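Local coordinates for protein toll (Drosophila melanogaster, PDB 4LXR) that serves as the cell-surface receptor for the cleaved cytokine Spätzle, switching on Toll signalling in dorsal-ventral patterning of the embryo and in antifungal immunity, at residues A[474-479]-A[499-504]; A[416-421]-A[451-456]; A[345-350]-A[369-374]. One frame throughout, in Å; residues are numbered along the deposited sequence.

Contact 1: residues A[474-479]-A[499-504]; sequences ELDLSY and HVNMTH. With NAG (2-acetamido-2-deoxy-beta-D-glucopyranose), chain F; NAG (2-acetamido-2-deoxy-beta-D-glucopyranose), chain B; NAG (2-acetamido-2-deoxy-beta-D-glucopyranose), chain E.
Y479 and H504 stack at the end of the contact, rings offset and nearly parallel, planes 11° apart and centroids 4.4 Å apart. H504 CB sits over the centre of one face of the phenol, and Y479 OH in turn lies over the imidazole. The other face of Y479 takes the acetamide methyl of the glycan on N455, C8 of that sugar lying 3.4 Å from Y479 CE1. Backbone bonds join strands 474-476 and 499-501 as parallel neighbours: L475 N to H499 O (2.9 Å), N501 N to L475 O and L477 N to N501 O. Past the strands, Y479 N still reaches T503 O at 3.0 Å. On one side of the strands L475 and V500 lie side by side, CB of L475 4.1 Å from CG2 of V500; on the other D476 and N501, each with CG anti to the backbone nitrogen (chi1 -157° in N501), run alongside with their flat ends 15° apart. Each closes an Asx turn. D476 OD1 accepts from S478 N and OG, while its OD2 forms a salt bridge with R454 of the preceding repeat; N501 OD1 accepts from T503 N and, at 2.6 Å, from T503 OG1. N501 ND2 carries the N-linked sugar, bonded at 1.4 Å to C1. H504 NE2 donates to O7 of the next sugar (3.2 Å). The N501 amide is thus divided: its oxygen is gripped by two donors that fix its rotation, its nitrogen holds the glycan, and the stacked rings touch sugars from two glycosylation sites.

Contact 2: residues A[416-421]-A[451-456]; sequences LHLDHN and LNLRNN. With NAG (2-acetamido-2-deoxy-beta-D-glucopyranose), chain E; NAG (2-acetamido-2-deoxy-beta-D-glucopyranose), chain F.
H420 and N455 meet at about a right angle, ring and amide planes 81° apart. N455 ND2, which carries a sugar through a 1.4 Å bond to C1, gives its remaining hydrogen to H420 ND1 at 2.8 Å, in the plane of the imidazole. CG of N455 stands opposite its backbone nitrogen (chi1 -171°), which carries the amide across to the ring. O7 of the same sugar lies 3.2 Å from H420 CE1. Main-chain bonds run N452 N to L416 O, L418 N to N452 O and H420 N to R454 O. These are the concave-side strands and following turns of leucine-rich repeats 12 and 13, and N421 and N456 hold the asparagine position of the LRR consensus. Both amides converge on L418 O from opposite faces of its carbonyl plane: N456 ND2 crosses from the next repeat at 3.0 Å, and N421 ND2 closes the turn from within. N456 ND2 also donates to L453 O, so one amide bridges two turns; its OD1 accepts from I423 N. Among the polar chains of the concave side, a water joins D419 OD2 to N452 ND2, carboxylate and amide planes being 21° apart; D419 OD1 is hydrogen-bonded to S395, and R454 is salt-bridged to D476. Inside, L416 and L451 lie alongside each other, as do L418 and L453, with L418 CB 3.9 Å from L453 CD2.

Contact 3: residues A[345-350]-A[369-374]; sequences DLSNNR and RLEDNL
N348 and D372 lie side by side, amide and carboxylate planes only 8° apart, with N348 OD1 3.2 Å from D372 CB and a water joining N348 ND2 to D372 OD2. In one of its two conformers, the guanidinium of R369 meets E371 at its edge, NE and NH1 both gripping OE2 side-on in a salt bridge within the segment. Bent at chi2 (-91°), the glutamate lays CD against S347 CB at 3.5 Å. L346 O is held over both faces of its carbonyl plane, N349 ND2 on one and N373 ND2, at 3.0 Å, on the other; N373 ND2 also donates to L370 O, while its OD1 accepts from L351 N. A leucine in place of N373 would probably leave L370 O and L346 O each short a donor, L351 N without its acceptor and the two turns less firmly joined. Backbone bonds L346 N to R369 O (2.8 Å) and N348 N to E371 O keep the chains in step, and L346 CD1 packs on L370 CD2 inside. The turns follow strands 343-345 and 367-369 of repeats 9 and 10; N348 and N349 touch D324 and N325 of the preceding loop, and beyond them strand 391-393 receives R369 and E371 on V393 while R396 forms a salt bridge with D372.

Overall arrangement
All three contacts lie in the leucine-rich-repeat solenoid of the receptor's extracellular region. From the N terminus the chain meets contact 3 first, then contact 2, then contact 1; each closes one loop before the next opens, so none nests or crosses. Contact 3 closes the turn of the solenoid between repeats 9 and 10, contact 2 the longer one between 12 and 13, which includes helix 429-433, and contact 1 that between 14 and 15. Contacts 2 and 1, centres about 10 Å apart, join directly: strands 450-452 and 474-476 are neighbours, and the sugar on N455 touches both. Contact 3 stands apart, its centre about 15 Å from that of contact 2, with strand 391-393 between them.

Contact 1: residues A[474-479]-A[499-504]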
loop_
_atom_site.group_PDB
_atom_site.type_symbol
_atom_site.label_atom_id
_atom_site.label_comp_id
_atom_site.label_asym_id
_atom_site.label_seq_id
_atom_site.Cartn_x
_atom_site.Cartn_y
_atom_site.Cartn_z
ATOM N N GLU A 474 -13.220 -6.532 4.876
ATOM C CA GLU A 474 -11.888 -6.384 5.441
ATOM C C GLU A 474 -11.989 -6.087 6.937
ATOM O O GLU A 474 -12.698 -5.169 7.357
ATOM C CB GLU A 474 -11.136 -5.275 4.710
ATOM C CG GLU A 474 -9.867 -4.807 5.399
ATOM C CD GLU A 474 -8.629 -5.534 4.912
ATOM O OE1 GLU A 474 -8.708 -6.177 3.842
ATOM O OE2 GLU A 474 -7.581 -5.463 5.599
ATOM N N LEU A 475 -11.301 -6.892 7.740
ATOM C CA LEU A 475 -11.265 -6.705 9.184
ATOM C C LEU A 475 -9.823 -6.774 9.683
ATOM O O LEU A 475 -9.289 -7.857 9.913
ATOM C CB LEU A 475 -12.125 -7.769 9.878
ATOM C CG LEU A 475 -12.086 -7.794 11.405
ATOM C CD1 LEU A 475 -12.553 -6.473 12.002
ATOM C CD2 LEU A 475 -12.916 -8.952 11.948
ATOM N N ASP A 476 -9.193 -5.616 9.857
ATOM C CA ASP A 476 -7.786 -5.581 10.242
ATOM C C ASP A 476 -7.608 -5.520 11.746
ATOM O O ASP A 476 -7.796 -4.463 12.355
ATOM C CB ASP A 476 -7.063 -4.403 9.589
ATOM C CG ASP A 476 -5.558 -4.541 9.653
ATOM O OD1 ASP A 476 -5.053 -5.278 10.536
ATOM O OD2 ASP A 476 -4.876 -3.926 8.816
ATOM N N LEU A 477 -7.227 -6.652 12.344
ATOM C CA LEU A 477 -7.004 -6.700 13.781
ATOM C C LEU A 477 -5.523 -6.826 14.136
ATOM O O LEU A 477 -5.184 -7.151 15.271
ATOM C CB LEU A 477 -7.798 -7.838 14.412
ATOM C CG LEU A 477 -9.315 -7.679 14.467
ATOM C CD1 LEU A 477 -9.957 -8.967 14.943
ATOM C CD2 LEU A 477 -9.695 -6.531 15.380
ATOM N N SER A 478 -4.647 -6.556 13.174
ATOM C CA SER A 478 -3.218 -6.747 13.382
ATOM C C SER A 478 -2.663 -5.801 14.428
ATOM O O SER A 478 -3.185 -4.700 14.611
ATOM C CB SER A 478 -2.425 -6.602 12.073
ATOM O OG SER A 478 -2.386 -5.253 11.624
ATOM N N TYR A 479 -1.605 -6.242 15.109
ATOM C CA TYR A 479 -0.892 -5.421 16.088
ATOM C C TYR A 479 -1.801 -5.048 17.252
ATOM O O TYR A 479 -1.672 -3.973 17.846
ATOM C CB TYR A 479 -0.291 -4.160 15.432
ATOM C CG TYR A 479 0.889 -4.437 14.525
ATOM C CD1 TYR A 479 2.172 -4.576 15.046
ATOM C CD2 TYR A 479 0.723 -4.555 13.147
ATOM C CE1 TYR A 479 3.257 -4.829 14.218
ATOM C CE2 TYR A 479 1.805 -4.806 12.308
ATOM C CZ TYR A 479 3.069 -4.937 12.852
ATOM O OH TYR A 479 4.145 -5.186 12.031
ATOM N N HIS A 499 -11.680 -10.954 4.612
ATOM C CA HIS A 499 -10.292 -11.145 4.979
ATOM C C HIS A 499 -10.015 -10.491 6.333
ATOM O O HIS A 499 -10.219 -9.284 6.523
ATOM C CB HIS A 499 -9.371 -10.560 3.915
ATOM C CG HIS A 499 -9.259 -11.402 2.682
ATOM N ND1 HIS A 499 -10.231 -11.425 1.706
ATOM C CD2 HIS A 499 -8.287 -12.248 2.265
ATOM C CE1 HIS A 499 -9.861 -12.247 0.737
ATOM N NE2 HIS A 499 -8.685 -12.761 1.053
ATOM N N VAL A 500 -9.544 -11.306 7.266
ATOM C CA VAL A 500 -9.246 -10.868 8.612
ATOM C C VAL A 500 -7.751 -10.980 8.832
ATOM O O VAL A 500 -7.155 -12.010 8.527
ATOM C CB VAL A 500 -9.981 -11.746 9.635
ATOM C CG1 VAL A 500 -9.679 -11.276 11.065
ATOM C CG2 VAL A 500 -11.480 -11.736 9.353
ATOM N N ASN A 501 -7.149 -9.920 9.361
ATOM C CA ASN A 501 -5.729 -9.913 9.680
ATOM C C ASN A 501 -5.548 -10.021 11.178
ATOM O O ASN A 501 -5.953 -9.125 11.907
ATOM C CB ASN A 501 -5.082 -8.619 9.181
ATOM C CG ASN A 501 -3.586 -8.751 8.967
ATOM O OD1 ASN A 501 -2.872 -9.261 9.828
ATOM N ND2 ASN A 501 -3.109 -8.293 7.808
ATOM N N MET A 502 -4.951 -11.114 11.651
ATOM C CA MET A 502 -4.664 -11.237 13.081
ATOM C C MET A 502 -3.178 -11.401 13.337
ATOM O O MET A 502 -2.781 -12.005 14.339
ATOM C CB MET A 502 -5.416 -12.403 13.713
ATOM C CG MET A 502 -6.914 -12.304 13.615
ATOM S SD MET A 502 -7.619 -13.609 14.625
ATOM C CE MET A 502 -9.283 -13.717 13.981
ATOM N N THR A 503 -2.364 -10.868 12.429
ATOM C CA THR A 503 -0.917 -10.911 12.587
ATOM C C THR A 503 -0.444 -9.983 13.688
ATOM O O THR A 503 -1.103 -8.995 14.002
ATOM C CB THR A 503 -0.187 -10.519 11.305
ATOM O OG1 THR A 503 -0.555 -9.186 10.933
ATOM C CG2 THR A 503 -0.538 -11.471 10.181
ATOM N N HIS A 504 0.700 -10.326 14.273
ATOM C CA HIS A 504 1.356 -9.492 15.275
ATOM C C HIS A 504 0.490 -9.202 16.490
ATOM O O HIS A 504 0.573 -8.126 17.075
ATOM C CB HIS A 504 1.870 -8.190 14.652
ATOM C CG HIS A 504 2.976 -8.396 13.666
ATOM N ND1 HIS A 504 4.305 -8.315 14.014
ATOM C CD2 HIS A 504 2.948 -8.701 12.347
ATOM C CE1 HIS A 504 5.051 -8.552 12.950
ATOM N NE2 HIS A 504 4.252 -8.794 11.926
HETATM C C1 NAG F . -1.716 -8.618 7.580
HETATM C C2 NAG F . -1.433 -8.875 6.091
HETATM C C3 NAG F . 0.049 -9.201 5.865
HETATM C C4 NAG F . 0.959 -8.207 6.578
HETATM C C5 NAG F . 0.513 -8.056 8.027
HETATM C C6 NAG F . 1.327 -7.050 8.808
HETATM C C7 NAG F . -3.061 -9.848 4.522
HETATM C C8 NAG F . -3.043 -8.529 3.814
HETATM N N2 NAG F . -2.268 -9.953 5.594
HETATM O O3 NAG F . 0.310 -9.192 4.467
HETATM O O4 NAG F . 2.296 -8.698 6.634
HETATM O O5 NAG F . -0.848 -7.619 8.061
HETATM O O6 NAG F . 1.163 -5.740 8.284
HETATM O O7 NAG F . -3.754 -10.785 4.138
HETATM C C1 NAG B . 3.139 -8.501 5.490
HETATM C C2 NAG B . 4.577 -8.605 5.984
HETATM C C3 NAG B . 5.552 -8.473 4.818
HETATM C C4 NAG B . 5.209 -9.452 3.699
HETATM C C5 NAG B . 3.730 -9.361 3.328
HETATM C C6 NAG B . 3.296 -10.445 2.368
HETATM C C7 NAG B . 4.845 -7.833 8.310
HETATM C C8 NAG B . 5.200 -6.672 9.189
HETATM N N2 NAG B . 4.865 -7.594 6.995
HETATM O O3 NAG B . 6.878 -8.691 5.288
HETATM O O4 NAG B . 5.972 -9.111 2.546
HETATM O O5 NAG B . 2.910 -9.497 4.498
HETATM O O6 NAG B . 1.895 -10.674 2.431
HETATM O O7 NAG B . 4.540 -8.931 8.775
HETATM C C1 NAG E . 1.189 1.786 16.511
HETATM C C2 NAG E . 2.395 1.889 15.558
HETATM C C3 NAG E . 3.470 2.801 16.149
HETATM C C4 NAG E . 2.879 4.144 16.563
HETATM C C5 NAG E . 1.709 3.903 17.510
HETATM C C6 NAG E . 1.032 5.173 17.970
HETATM C C7 NAG E . 2.733 -0.083 14.122
HETATM C C8 NAG E . 3.395 -1.422 14.000
HETATM N N2 NAG E . 2.952 0.577 15.267
HETATM O O3 NAG E . 4.500 2.967 15.183
HETATM O O4 NAG E . 3.855 4.920 17.250
HETATM O O5 NAG E . 0.716 3.112 16.842
HETATM O O6 NAG E . 0.470 5.887 16.877
HETATM O O7 NAG E . 2.031 0.380 13.228
#

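Contact 2: residues A[416-421]-A[451-456]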
loop_
_atom_site.group_PDB
_atom_site.type_symbol
_atom_site.label_atom_id
_atom_site.label_comp_id
_atom_site.label_asym_id
_atom_site.label_seq_id
_atom_site.Cartn_x
_atom_site.Cartn_y
_atom_site.Cartn_z
ATOM N N LEU A 416 -14.517 2.204 7.839
ATOM C CA LEU A 416 -14.182 2.801 9.118
ATOM C C LEU A 416 -12.723 2.500 9.478
ATOM O O LEU A 416 -12.361 1.356 9.733
ATOM C CB LEU A 416 -15.139 2.288 10.197
ATOM C CG LEU A 416 -14.884 2.795 11.619
ATOM C CD1 LEU A 416 -14.792 4.336 11.659
ATOM C CD2 LEU A 416 -15.969 2.292 12.554
ATOM N N HIS A 417 -11.887 3.532 9.472
ATOM C CA HIS A 417 -10.469 3.388 9.805
ATOM C C HIS A 417 -10.135 4.017 11.147
ATOM O O HIS A 417 -10.146 5.248 11.295
ATOM C CB HIS A 417 -9.601 4.022 8.723
ATOM C CG HIS A 417 -9.848 3.462 7.358
ATOM N ND1 HIS A 417 -9.105 2.427 6.833
ATOM C CD2 HIS A 417 -10.768 3.782 6.418
ATOM C CE1 HIS A 417 -9.549 2.142 5.622
ATOM N NE2 HIS A 417 -10.559 2.946 5.348
ATOM N N LEU A 418 -9.823 3.160 12.112
ATOM C CA LEU A 418 -9.465 3.590 13.447
ATOM C C LEU A 418 -8.083 3.083 13.809
ATOM O O LEU A 418 -7.758 2.953 14.989
ATOM C CB LEU A 418 -10.499 3.103 14.475
ATOM C CG LEU A 418 -11.903 3.696 14.304
ATOM C CD1 LEU A 418 -12.862 3.115 15.322
ATOM C CD2 LEU A 418 -11.887 5.237 14.381
ATOM N N ASP A 419 -7.259 2.816 12.798
ATOM C CA ASP A 419 -5.931 2.248 13.040
ATOM C C ASP A 419 -4.972 3.205 13.779
ATOM O O ASP A 419 -5.022 4.405 13.567
ATOM C CB ASP A 419 -5.302 1.783 11.721
ATOM C CG ASP A 419 -5.487 2.801 10.593
ATOM O OD1 ASP A 419 -6.599 3.334 10.448
ATOM O OD2 ASP A 419 -4.522 3.079 9.849
ATOM N N HIS A 420 -4.097 2.648 14.623
ATOM C CA HIS A 420 -3.059 3.405 15.336
ATOM C C HIS A 420 -3.673 4.356 16.369
ATOM O O HIS A 420 -3.461 5.562 16.342
ATOM C CB HIS A 420 -2.138 4.171 14.361
ATOM C CG HIS A 420 -1.677 3.354 13.191
ATOM N ND1 HIS A 420 -0.873 2.242 13.327
ATOM C CD2 HIS A 420 -1.910 3.488 11.864
ATOM C CE1 HIS A 420 -0.631 1.724 12.137
ATOM N NE2 HIS A 420 -1.243 2.467 11.230
ATOM N N ASN A 421 -4.460 3.793 17.265
ATOM C CA ASN A 421 -5.063 4.554 18.340
ATOM C C ASN A 421 -4.838 3.803 19.650
ATOM O O ASN A 421 -3.991 2.908 19.703
ATOM C CB ASN A 421 -6.547 4.798 18.040
ATOM C CG ASN A 421 -6.758 6.001 17.137
ATOM O OD1 ASN A 421 -6.535 7.133 17.565
ATOM N ND2 ASN A 421 -7.170 5.769 15.884
ATOM N N LEU A 451 -13.529 -2.574 8.379
ATOM C CA LEU A 451 -13.278 -2.212 9.761
ATOM C C LEU A 451 -11.791 -2.391 10.017
ATOM O O LEU A 451 -11.300 -3.509 10.183
ATOM C CB LEU A 451 -14.100 -3.084 10.718
ATOM C CG LEU A 451 -13.927 -2.783 12.210
ATOM C CD1 LEU A 451 -14.053 -1.281 12.496
ATOM C CD2 LEU A 451 -14.928 -3.595 13.045
ATOM N N ASN A 452 -11.075 -1.278 10.048
ATOM C CA ASN A 452 -9.644 -1.307 10.286
ATOM C C ASN A 452 -9.322 -0.845 11.700
ATOM O O ASN A 452 -9.434 0.345 12.009
ATOM C CB ASN A 452 -8.949 -0.440 9.242
ATOM C CG ASN A 452 -7.451 -0.407 9.405
ATOM O OD1 ASN A 452 -6.886 -1.102 10.248
ATOM N ND2 ASN A 452 -6.791 0.410 8.585
ATOM N N LEU A 453 -8.932 -1.803 12.545
ATOM C CA LEU A 453 -8.603 -1.557 13.943
ATOM C C LEU A 453 -7.157 -1.919 14.241
ATOM O O LEU A 453 -6.788 -2.187 15.382
ATOM C CB LEU A 453 -9.508 -2.373 14.862
ATOM C CG LEU A 453 -10.967 -1.954 14.881
ATOM C CD1 LEU A 453 -11.770 -3.024 15.603
ATOM C CD2 LEU A 453 -11.098 -0.599 15.567
ATOM N N ARG A 454 -6.349 -1.929 13.196
ATOM C CA ARG A 454 -4.934 -2.231 13.295
ATOM C C ARG A 454 -4.234 -1.378 14.358
ATOM O O ARG A 454 -4.452 -0.162 14.419
ATOM C CB ARG A 454 -4.345 -1.960 11.925
ATOM C CG ARG A 454 -2.865 -1.794 11.830
ATOM C CD ARG A 454 -2.519 -1.668 10.348
ATOM N NE ARG A 454 -1.321 -2.407 9.998
ATOM C CZ ARG A 454 -1.303 -3.519 9.278
ATOM N NH1 ARG A 454 -2.426 -4.044 8.802
ATOM N NH2 ARG A 454 -0.149 -4.103 9.035
ATOM N N ASN A 455 -3.435 -2.019 15.215
ATOM C CA ASN A 455 -2.535 -1.315 16.131
ATOM C C ASN A 455 -3.293 -0.515 17.204
ATOM O O ASN A 455 -3.071 0.688 17.407
ATOM C CB ASN A 455 -1.562 -0.428 15.332
ATOM C CG ASN A 455 -0.448 0.170 16.188
ATOM O OD1 ASN A 455 -0.222 -0.241 17.324
ATOM N ND2 ASN A 455 0.258 1.141 15.623
ATOM N N ASN A 456 -4.218 -1.204 17.855
ATOM C CA ASN A 456 -4.908 -0.724 19.042
ATOM C C ASN A 456 -4.645 -1.704 20.187
ATOM O O ASN A 456 -3.579 -2.309 20.238
ATOM C CB ASN A 456 -6.398 -0.565 18.737
ATOM C CG ASN A 456 -6.691 0.707 17.942
ATOM O OD1 ASN A 456 -6.718 1.785 18.508
ATOM N ND2 ASN A 456 -6.899 0.581 16.629
HETATM C C1 NAG E . 1.189 1.786 16.511
HETATM C C2 NAG E . 2.395 1.889 15.558
HETATM C C3 NAG E . 3.470 2.801 16.149
HETATM C C4 NAG E . 2.879 4.144 16.563
HETATM C C5 NAG E . 1.709 3.903 17.510
HETATM C C6 NAG E . 1.032 5.173 17.970
HETATM C C7 NAG E . 2.733 -0.083 14.122
HETATM C C8 NAG E . 3.395 -1.422 14.000
HETATM N N2 NAG E . 2.952 0.577 15.267
HETATM O O3 NAG E . 4.500 2.967 15.183
HETATM O O4 NAG E . 3.855 4.920 17.250
HETATM O O5 NAG E . 0.716 3.112 16.842
HETATM O O6 NAG E . 0.470 5.887 16.877
HETATM O O7 NAG E . 2.031 0.380 13.228
HETATM C C1 NAG F . -1.716 -8.618 7.580
HETATM C C2 NAG F . -1.433 -8.875 6.091
HETATM C C3 NAG F . 0.049 -9.201 5.865
HETATM C C4 NAG F . 0.959 -8.207 6.578
HETATM C C5 NAG F . 0.513 -8.056 8.027
HETATM C C6 NAG F . 1.327 -7.050 8.808
HETATM C C7 NAG F . -3.061 -9.848 4.522
HETATM C C8 NAG F . -3.043 -8.529 3.814
HETATM N N2 NAG F . -2.268 -9.953 5.594
HETATM O O3 NAG F . 0.310 -9.192 4.467
HETATM O O4 NAG F . 2.296 -8.698 6.634
HETATM O O5 NAG F . -0.848 -7.619 8.061
HETATM O O6 NAG F . 1.163 -5.740 8.284
HETATM O O7 NAG F . -3.754 -10.785 4.138
HETATM O O HOH W 1 -3.663 0.783 8.326
#

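Contact 3: residues A[345-350]-A[369-374]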
loop_
_atom_site.group_PDB
_atom_site.type_symbol
_atom_site.label_atom_id
_atom_site.label_comp_id
_atom_site.label_asym_id
_atom_site.label_seq_id
_atom_site.Cartn_x
_atom_site.Cartn_y
_atom_site.Cartn_z
ATOM N N ASP A 345 -11.756 17.535 4.988
ATOM C CA ASP A 345 -10.451 16.994 5.319
ATOM C C ASP A 345 -9.823 17.875 6.381
ATOM O O ASP A 345 -9.556 19.053 6.144
ATOM C CB ASP A 345 -9.560 16.958 4.080
ATOM C CG ASP A 345 -8.283 16.164 4.293
ATOM O OD1 ASP A 345 -7.770 16.087 5.441
ATOM O OD2 ASP A 345 -7.790 15.602 3.294
ATOM N N LEU A 346 -9.592 17.290 7.552
ATOM C CA LEU A 346 -8.939 17.984 8.653
ATOM C C LEU A 346 -7.708 17.201 9.086
ATOM O O LEU A 346 -7.223 17.376 10.203
ATOM C CB LEU A 346 -9.892 18.114 9.843
ATOM C CG LEU A 346 -11.053 19.091 9.705
ATOM C CD1 LEU A 346 -12.017 18.885 10.856
ATOM C CD2 LEU A 346 -10.515 20.508 9.707
ATOM N N SER A 347 -7.229 16.322 8.213
ATOM C CA SER A 347 -6.080 15.478 8.530
ATOM C C SER A 347 -4.857 16.335 8.842
ATOM O O SER A 347 -4.753 17.473 8.370
ATOM C CB SER A 347 -5.780 14.493 7.384
ATOM O OG SER A 347 -5.401 15.170 6.183
ATOM N N ASN A 348 -3.954 15.795 9.658
ATOM C CA ASN A 348 -2.700 16.465 10.022
ATOM C C ASN A 348 -2.836 17.836 10.651
ATOM O O ASN A 348 -2.187 18.789 10.229
ATOM C CB ASN A 348 -1.724 16.531 8.835
ATOM C CG ASN A 348 -1.180 15.173 8.462
ATOM O OD1 ASN A 348 -0.380 14.601 9.201
ATOM N ND2 ASN A 348 -1.620 14.637 7.310
ATOM N N ASN A 349 -3.675 17.938 11.672
ATOM C CA ASN A 349 -3.721 19.152 12.469
ATOM C C ASN A 349 -3.281 18.824 13.885
ATOM O O ASN A 349 -2.445 17.948 14.076
ATOM C CB ASN A 349 -5.114 19.767 12.419
ATOM C CG ASN A 349 -5.318 20.621 11.181
ATOM O OD1 ASN A 349 -4.878 21.771 11.142
ATOM N ND2 ASN A 349 -5.995 20.074 10.171
ATOM N N ARG A 350 -3.827 19.520 14.874
ATOM C CA ARG A 350 -3.515 19.227 16.269
ATOM C C ARG A 350 -4.813 19.172 17.065
ATOM O O ARG A 350 -4.850 19.618 18.205
ATOM C CB ARG A 350 -2.642 20.323 16.885
ATOM C CG ARG A 350 -1.373 20.680 16.134
ATOM C CD ARG A 350 -0.299 19.610 16.241
ATOM N NE ARG A 350 0.986 20.101 15.732
ATOM C CZ ARG A 350 1.633 19.585 14.690
ATOM N NH1 ARG A 350 2.790 20.106 14.298
ATOM N NH2 ARG A 350 1.133 18.542 14.045
ATOM N N ARG A 369 -12.176 13.093 6.944
ATOM C CA ARG A 369 -10.785 12.748 7.218
ATOM C C ARG A 369 -10.284 13.473 8.455
ATOM O O ARG A 369 -10.115 14.699 8.449
ATOM C CB ARG A 369 -9.903 13.092 6.019
ATOM C CG ARG A 369 -10.411 12.556 4.683
ATOM C CD ARG A 369 -10.280 11.040 4.579
ATOM N NE ARG A 369 -8.886 10.598 4.677
ATOM C CZ ARG A 369 -8.325 9.684 3.886
ATOM N NH1 ARG A 369 -7.053 9.341 4.065
ATOM N NH2 ARG A 369 -9.036 9.104 2.925
ATOM N N LEU A 370 -10.053 12.713 9.522
ATOM C CA LEU A 370 -9.572 13.277 10.772
ATOM C C LEU A 370 -8.234 12.681 11.182
ATOM O O LEU A 370 -7.797 12.865 12.316
ATOM C CB LEU A 370 -10.603 13.043 11.888
ATOM C CG LEU A 370 -11.935 13.770 11.690
ATOM C CD1 LEU A 370 -13.000 13.270 12.685
ATOM C CD2 LEU A 370 -11.708 15.267 11.843
ATOM N N GLU A 371 -7.598 11.939 10.277
ATOM C CA GLU A 371 -6.386 11.204 10.643
ATOM C C GLU A 371 -5.266 12.179 11.038
ATOM O O GLU A 371 -5.288 13.349 10.650
ATOM C CB GLU A 371 -5.956 10.229 9.515
ATOM C CG GLU A 371 -5.523 10.895 8.187
ATOM C CD GLU A 371 -6.673 11.089 7.201
ATOM O OE1 GLU A 371 -7.843 11.195 7.647
ATOM O OE2 GLU A 371 -6.405 11.117 5.972
ATOM N N ASP A 372 -4.313 11.700 11.833
ATOM C CA ASP A 372 -3.154 12.493 12.264
ATOM C C ASP A 372 -3.521 13.729 13.080
ATOM O O ASP A 372 -3.138 14.871 12.776
ATOM C CB ASP A 372 -2.212 12.800 11.087
ATOM C CG ASP A 372 -1.572 11.529 10.521
ATOM O OD1 ASP A 372 -0.675 10.953 11.176
ATOM O OD2 ASP A 372 -1.992 11.085 9.442
ATOM N N ASN A 373 -4.257 13.456 14.147
ATOM C CA ASN A 373 -4.655 14.459 15.104
ATOM C C ASN A 373 -4.487 13.901 16.514
ATOM O O ASN A 373 -3.857 12.865 16.699
ATOM C CB ASN A 373 -6.091 14.903 14.815
ATOM C CG ASN A 373 -6.143 16.002 13.753
ATOM O OD1 ASN A 373 -5.749 17.132 14.016
ATOM N ND2 ASN A 373 -6.582 15.661 12.553
ATOM N N LEU A 374 -5.041 14.587 17.501
ATOM C CA LEU A 374 -4.853 14.203 18.889
ATOM C C LEU A 374 -6.182 13.993 19.577
ATOM O O LEU A 374 -6.323 14.338 20.735
ATOM C CB LEU A 374 -4.086 15.298 19.623
ATOM C CG LEU A 374 -2.704 15.633 19.056
ATOM C CD1 LEU A 374 -2.135 16.857 19.749
ATOM C CD2 LEU A 374 -1.755 14.439 19.197
HETATM O O HOH W 2 -1.734 11.695 7.080
#